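Local coordinates for protein endonuclease NucS (Pyrococcus abyssi, PDB 2VLD) that cleaves both 3' and 5' single-stranded ends of branched DNA structures, acting as a homodimer that binds single-stranded DNA and interacts with PCNA, at residues V28-A33 / D51-I56; F32-V37 / E103-Y108. The protein carries 2 engineered substitutions. All blocks are in the same frame, centred on the assembly; numbering follows the deposited sequence.

Contacts 1 and 2 lie along one strand, 28-40, and share Phe32 and Ala33. In contact 1 its first half pairs with 51-56; in contact 2 its continuation pairs with 103-108. Their centres are about 9 Å apart. Asp51 of contact 1 joins them: its OD1 lies 2.9 Å from Tyr108 OH of contact 2, a probable hydrogen bond, and stands in a longer, weak ion pair with Arg34. Arg52 also packs against Cys35 and Val37. Both contacts belong to the PH-like N-terminal region, which contains the single-stranded DNA binding site, whereas the nuclease active site is in the C-terminal region. Both also touch the second subunit.

Contact 1: residues V28-A33 / D51-I56; sequences VVTIFA and DRIIII
Ile56, Ile31 and Ile54 bury the most surface where strand 28-33 of the PH-like N-terminal domain runs antiparallel to 51-56, the two axes closing to 4.7 Å at an angle of 167°. Ile56 faces Val29 as a hydrogen-bonded pair: Ile56 N gives its hydrogen to Val29 O at 2.8 Å, Val29 N returns a bond to Ile56 O, and the two CB atoms stand 4.0 Å apart. Ile31 and Ile54 form the next such pair, with Ile31 N to Ile54 O at 2.9 Å and a matching bond back. All four donors approach in the plane of the carbonyl they use. A third pair, Ala33 with Arg52, closes the ladder, and the small alanine side chain adds little bulk there.

Between the first two pairs the isoleucines also meet diagonally. With CG1 of Ile31 beside the backbone N (chi1 -63°), the longer branch leans back along its strand, and its CD1 comes 4.4 Å from Ile56 CD1. Phe62 touches Ile54 and Ile56 on this face, Leu110 touches Ile31, and helix 12-25 reaches Val29 through Leu19 and Ala22.

On the other face, Thr30 and Ile53 lie side by side, Thr30 CG2 to Ile53 CG2 being 3.7 Å. Thr30 thus offers its methyl to the neighbouring strand. Ile53 also sets CG1 4.2 Å from Phe32 CD2, running alongside the ring. Here the second subunit approaches: its Phe113 meets the Phe32 ring, and its Ile55 packs on Ile55.

The chemistry is largely divided: six backbone bonds satisfy polar groups costly to bury and fix the register; mostly beta-branched residues, suited to extended chain, supply hydrocarbon to the domain interior and the dimer interface; and Asp51 carries charge to Lys3 of the second subunit.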
loop_
_atom_site.group_PDB
_atom_site.type_symbol
_atom_site.label_atom_id
_atom_site.label_comp_id
_atom_site.label_asym_id
_atom_site.label_seq_id
_atom_site.Cartn_x
_atom_site.Cartn_y
_atom_site.Cartn_z
ATOM N N VAL A 28 7.577 -4.913 -10.017
ATOM C CA VAL A 28 7.015 -3.854 -9.175
ATOM C C VAL A 28 8.147 -2.922 -8.763
ATOM O O VAL A 28 9.192 -3.385 -8.277
ATOM C CB VAL A 28 6.310 -4.420 -7.912
ATOM C CG1 VAL A 28 5.785 -3.294 -7.016
ATOM C CG2 VAL A 28 5.180 -5.349 -8.299
ATOM N N VAL A 29 7.937 -1.616 -8.977
ATOM C CA VAL A 29 8.862 -0.576 -8.504
ATOM C C VAL A 29 8.408 -0.053 -7.145
ATOM O O VAL A 29 7.242 0.308 -6.981
ATOM C CB VAL A 29 8.948 0.617 -9.485
ATOM C CG1 VAL A 29 10.123 1.531 -9.136
ATOM C CG2 VAL A 29 9.072 0.128 -10.924
ATOM N N THR A 30 9.322 -0.029 -6.177
ATOM C CA THR A 30 9.060 0.601 -4.884
ATOM C C THR A 30 10.161 1.615 -4.596
ATOM O O THR A 30 11.330 1.248 -4.431
ATOM C CB THR A 30 8.991 -0.419 -3.737
ATOM O OG1 THR A 30 8.016 -1.415 -4.035
ATOM C CG2 THR A 30 8.607 0.263 -2.422
ATOM N N ILE A 31 9.788 2.891 -4.538
ATOM C CA ILE A 31 10.741 3.945 -4.270
ATOM C C ILE A 31 10.531 4.462 -2.851
ATOM O O ILE A 31 9.400 4.710 -2.418
ATOM C CB ILE A 31 10.585 5.089 -5.288
ATOM C CG1 ILE A 31 10.909 4.586 -6.698
ATOM C CG2 ILE A 31 11.494 6.246 -4.936
ATOM C CD1 ILE A 31 10.156 5.317 -7.820
ATOM N N PHE A 32 11.626 4.601 -2.120
ATOM C CA PHE A 32 11.638 5.355 -0.878
ATOM C C PHE A 32 12.305 6.685 -1.190
ATOM O O PHE A 32 13.438 6.719 -1.680
ATOM C CB PHE A 32 12.419 4.591 0.179
ATOM C CG PHE A 32 12.058 3.156 0.251
ATOM C CD1 PHE A 32 12.463 2.277 -0.751
ATOM C CD2 PHE A 32 11.300 2.675 1.309
ATOM C CE1 PHE A 32 12.115 0.936 -0.703
ATOM C CE2 PHE A 32 10.941 1.332 1.374
ATOM C CZ PHE A 32 11.350 0.456 0.367
ATOM N N ALA A 33 11.598 7.779 -0.927
ATOM C CA ALA A 33 12.071 9.097 -1.347
ATOM C C ALA A 33 11.451 10.242 -0.573
ATOM O O ALA A 33 10.267 10.214 -0.238
ATOM C CB ALA A 33 11.818 9.300 -2.849
ATOM N N ASP A 51 8.848 12.250 3.631
ATOM C CA ASP A 51 9.294 10.911 3.266
ATOM C C ASP A 51 8.098 10.008 2.929
ATOM O O ASP A 51 7.170 9.852 3.727
ATOM C CB ASP A 51 10.161 10.311 4.371
ATOM C CG ASP A 51 11.302 11.222 4.779
ATOM O OD1 ASP A 51 12.051 11.707 3.902
ATOM O OD2 ASP A 51 11.456 11.459 5.995
ATOM N N ARG A 52 8.124 9.433 1.734
ATOM C CA ARG A 52 7.019 8.629 1.249
ATOM C C ARG A 52 7.521 7.358 0.571
ATOM O O ARG A 52 8.693 7.275 0.185
ATOM C CB ARG A 52 6.155 9.443 0.287
ATOM C CG ARG A 52 5.457 10.615 0.959
ATOM C CD ARG A 52 4.574 11.445 0.019
ATOM N NE ARG A 52 4.042 12.561 0.788
ATOM C CZ ARG A 52 4.583 13.777 0.859
ATOM N NH1 ARG A 52 5.663 14.086 0.137
ATOM N NH2 ARG A 52 4.024 14.698 1.644
ATOM N N ILE A 53 6.633 6.371 0.463
ATOM C CA ILE A 53 6.906 5.129 -0.247
ATOM C C ILE A 53 5.959 5.081 -1.435
ATOM O O ILE A 53 4.753 5.294 -1.271
ATOM C CB ILE A 53 6.636 3.894 0.626
ATOM C CG1 ILE A 53 7.406 3.996 1.943
ATOM C CG2 ILE A 53 7.040 2.647 -0.114
ATOM C CD1 ILE A 53 7.194 2.829 2.881
ATOM N N ILE A 54 6.501 4.803 -2.613
ATOM C CA ILE A 54 5.750 4.893 -3.849
ATOM C C ILE A 54 5.828 3.546 -4.560
ATOM O O ILE A 54 6.937 3.056 -4.849
ATOM C CB ILE A 54 6.336 5.992 -4.777
ATOM C CG1 ILE A 54 6.151 7.386 -4.174
ATOM C CG2 ILE A 54 5.684 5.951 -6.149
ATOM C CD1 ILE A 54 7.374 7.937 -3.511
ATOM N N ILE A 55 4.666 2.966 -4.868
ATOM C CA ILE A 55 4.586 1.623 -5.427
ATOM C C ILE A 55 3.970 1.677 -6.825
ATOM O O ILE A 55 2.883 2.217 -7.013
ATOM C CB ILE A 55 3.799 0.681 -4.480
ATOM C CG1 ILE A 55 4.551 0.530 -3.156
ATOM C CG2 ILE A 55 3.604 -0.685 -5.097
ATOM C CD1 ILE A 55 3.785 -0.184 -2.057
ATOM N N ILE A 56 4.682 1.141 -7.806
ATOM C CA ILE A 56 4.219 1.167 -9.173
ATOM C C ILE A 56 4.131 -0.278 -9.627
ATOM O O ILE A 56 5.131 -1.002 -9.660
ATOM C CB ILE A 56 5.184 1.960 -10.103
ATOM C CG1 ILE A 56 5.486 3.352 -9.523
ATOM C CG2 ILE A 56 4.619 2.053 -11.513
ATOM C CD1 ILE A 56 6.660 4.069 -10.194
#

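Contact 2: residues F32-V37 / E103-Y108; sequences FARCKV and EIIEPY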
loop_
_atom_site.group_PDB
_atom_site.type_symbol
_atom_site.label_atom_id
_atom_site.label_comp_id
_atom_site.label_asym_id
_atom_site.label_seq_id
_atom_site.Cartn_x
_atom_site.Cartn_y
_atom_site.Cartn_z
ATOM N N PHE A 32 11.626 4.601 -2.120
ATOM C CA PHE A 32 11.638 5.355 -0.878
ATOM C C PHE A 32 12.305 6.685 -1.190
ATOM O O PHE A 32 13.438 6.719 -1.680
ATOM C CB PHE A 32 12.419 4.591 0.179
ATOM C CG PHE A 32 12.058 3.156 0.251
ATOM C CD1 PHE A 32 12.463 2.277 -0.751
ATOM C CD2 PHE A 32 11.300 2.675 1.309
ATOM C CE1 PHE A 32 12.115 0.936 -0.703
ATOM C CE2 PHE A 32 10.941 1.332 1.374
ATOM C CZ PHE A 32 11.350 0.456 0.367
ATOM N N ALA A 33 11.598 7.779 -0.927
ATOM C CA ALA A 33 12.071 9.097 -1.347
ATOM C C ALA A 33 11.451 10.242 -0.573
ATOM O O ALA A 33 10.267 10.214 -0.238
ATOM C CB ALA A 33 11.818 9.300 -2.849
ATOM N N ARG A 34 12.271 11.253 -0.292
ATOM C CA ARG A 34 11.760 12.566 0.082
ATOM C C ARG A 34 11.321 13.169 -1.233
ATOM O O ARG A 34 12.015 13.052 -2.250
ATOM C CB ARG A 34 12.822 13.418 0.763
ATOM C CG ARG A 34 12.288 14.748 1.308
ATOM C CD ARG A 34 13.270 15.424 2.287
ATOM N NE ARG A 34 12.988 15.021 3.667
ATOM C CZ ARG A 34 12.370 15.784 4.570
ATOM N NH1 ARG A 34 11.974 17.017 4.263
ATOM N NH2 ARG A 34 12.153 15.316 5.794
ATOM N N CYS A 35 10.145 13.777 -1.225
ATOM C CA CYS A 35 9.490 14.165 -2.458
ATOM C C CYS A 35 8.379 15.095 -2.104
ATOM O O CYS A 35 8.125 15.344 -0.925
ATOM C CB CYS A 35 8.878 12.926 -3.139
ATOM S SG CYS A 35 7.650 12.017 -2.120
ATOM N N LYS A 36 7.710 15.608 -3.125
ATOM C CA LYS A 36 6.397 16.189 -2.919
ATOM C C LYS A 36 5.416 15.679 -3.960
ATOM O O LYS A 36 5.815 15.057 -4.950
ATOM C CB LYS A 36 6.420 17.724 -2.787
ATOM C CG LYS A 36 7.455 18.457 -3.606
ATOM C CD LYS A 36 7.885 19.762 -2.916
ATOM C CE LYS A 36 7.085 20.986 -3.390
ATOM N NZ LYS A 36 7.645 22.251 -2.806
ATOM N N VAL A 37 4.132 15.886 -3.693
ATOM C CA VAL A 37 3.084 15.271 -4.485
ATOM C C VAL A 37 2.177 16.358 -4.999
ATOM O O VAL A 37 1.815 17.272 -4.254
ATOM C CB VAL A 37 2.247 14.254 -3.650
ATOM C CG1 VAL A 37 1.188 13.578 -4.515
ATOM C CG2 VAL A 37 3.151 13.228 -2.993
ATOM N N GLU A 103 7.201 14.658 -7.417
ATOM C CA GLU A 103 8.439 15.357 -7.735
ATOM C C GLU A 103 9.488 14.929 -6.730
ATOM O O GLU A 103 9.402 15.247 -5.552
ATOM C CB GLU A 103 8.269 16.886 -7.844
ATOM C CG GLU A 103 8.627 17.708 -6.622
ATOM C CD GLU A 103 8.601 19.200 -6.904
ATOM O OE1 GLU A 103 7.586 19.857 -6.573
ATOM O OE2 GLU A 103 9.589 19.721 -7.469
ATOM N N ILE A 104 10.447 14.157 -7.209
ATOM C CA ILE A 104 11.471 13.588 -6.353
ATOM C C ILE A 104 12.453 14.662 -5.933
ATOM O O ILE A 104 13.031 15.347 -6.769
ATOM C CB ILE A 104 12.222 12.446 -7.060
ATOM C CG1 ILE A 104 11.217 11.403 -7.568
ATOM C CG2 ILE A 104 13.289 11.862 -6.133
ATOM C CD1 ILE A 104 11.835 10.106 -8.002
ATOM N N ILE A 105 12.617 14.812 -4.628
ATOM C CA ILE A 105 13.568 15.752 -4.071
ATOM C C ILE A 105 14.887 15.036 -3.802
ATOM O O ILE A 105 15.970 15.548 -4.094
ATOM C CB ILE A 105 13.009 16.356 -2.774
ATOM C CG1 ILE A 105 11.986 17.432 -3.132
ATOM C CG2 ILE A 105 14.136 16.906 -1.877
ATOM C CD1 ILE A 105 11.245 17.993 -1.959
ATOM N N GLU A 106 14.767 13.829 -3.270
ATOM C CA GLU A 106 15.880 13.103 -2.714
ATOM C C GLU A 106 15.478 11.628 -2.727
ATOM O O GLU A 106 14.691 11.191 -1.884
ATOM C CB GLU A 106 16.135 13.620 -1.293
ATOM C CG GLU A 106 16.981 12.734 -0.395
ATOM C CD GLU A 106 18.474 12.907 -0.592
ATOM O OE1 GLU A 106 18.888 13.841 -1.313
ATOM O OE2 GLU A 106 19.237 12.103 -0.013
ATOM N N PRO A 107 15.977 10.865 -3.719
ATOM C CA PRO A 107 15.613 9.451 -3.784
ATOM C C PRO A 107 16.532 8.600 -2.911
ATOM O O PRO A 107 17.685 8.367 -3.275
ATOM C CB PRO A 107 15.785 9.111 -5.270
ATOM C CG PRO A 107 16.754 10.138 -5.810
ATOM C CD PRO A 107 16.882 11.261 -4.816
ATOM N N TYR A 108 16.027 8.152 -1.763
ATOM C CA TYR A 108 16.841 7.369 -0.838
ATOM C C TYR A 108 17.157 5.989 -1.388
ATOM O O TYR A 108 18.218 5.440 -1.122
ATOM C CB TYR A 108 16.157 7.220 0.512
ATOM C CG TYR A 108 15.829 8.522 1.203
ATOM C CD1 TYR A 108 14.503 8.877 1.447
ATOM C CD2 TYR A 108 16.836 9.391 1.629
ATOM C CE1 TYR A 108 14.186 10.058 2.099
ATOM C CE2 TYR A 108 16.526 10.578 2.281
ATOM C CZ TYR A 108 15.198 10.904 2.506
ATOM O OH TYR A 108 14.862 12.070 3.145
#
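Lys36 and Glu103 exchange two backbone hydrogen bonds, Lys36 N to Glu103 O at 3.0 Å and Glu103 N to Lys36 O at 2.9 Å, and so fix one end of this antiparallel pairing. Toward the other end Arg34 N donates to Glu106 O at 2.9 Å, followed by a weak bond from Tyr108 N to Phe32 O. Between them lies a classic beta bulge: Ile105 and Glu106 both face Arg34, and both their N-H groups reach Arg34 O from the same face of its carbonyl plane. One acceptor serves two donors as segment 103-108 turns its corner at Ile105.

Among apolar contacts, Ala33 CB lies 4.4 Å from Ile104 CG2. Ile105 CD1 approaches Lys36 CD at 3.9 Å, so the lysine's methylenes cover part of Ile105, which otherwise remains largely exposed.

Lys36 and Glu103 run alongside each other, yet Lys36 NZ stays 4.5 Å from Glu103 OE1, beyond a salt bridge, and that carboxylate oxygen is hydrogen-bonded to His38. In a polar-aromatic contact Arg34, its chain bent at chi3, lies beside Tyr108, which presents OH in the guanidinium plane at its edge, 3.5 Å from NE, with the two planes 83° apart. Arg34 is salt-bridged to Glu116 of the second subunit. Tyr108 CG lies beside its own backbone N (chi1 -58°), which brings one ring face over Glu106 O, while OH is hydrogen-bonded to Asp51. A leucine in place of Tyr108 would probably leave Asp51 without that hydroxyl and Arg34 without the ring that flanks it.

In the curled sheet of the PH-like domain, the bulge lets strand 28-40 pair with both 98-104 and 106-113; Val102 packs on Cys35 from the former, and strand 50-56 bonds to its opposite edge through Arg52 and Gly50.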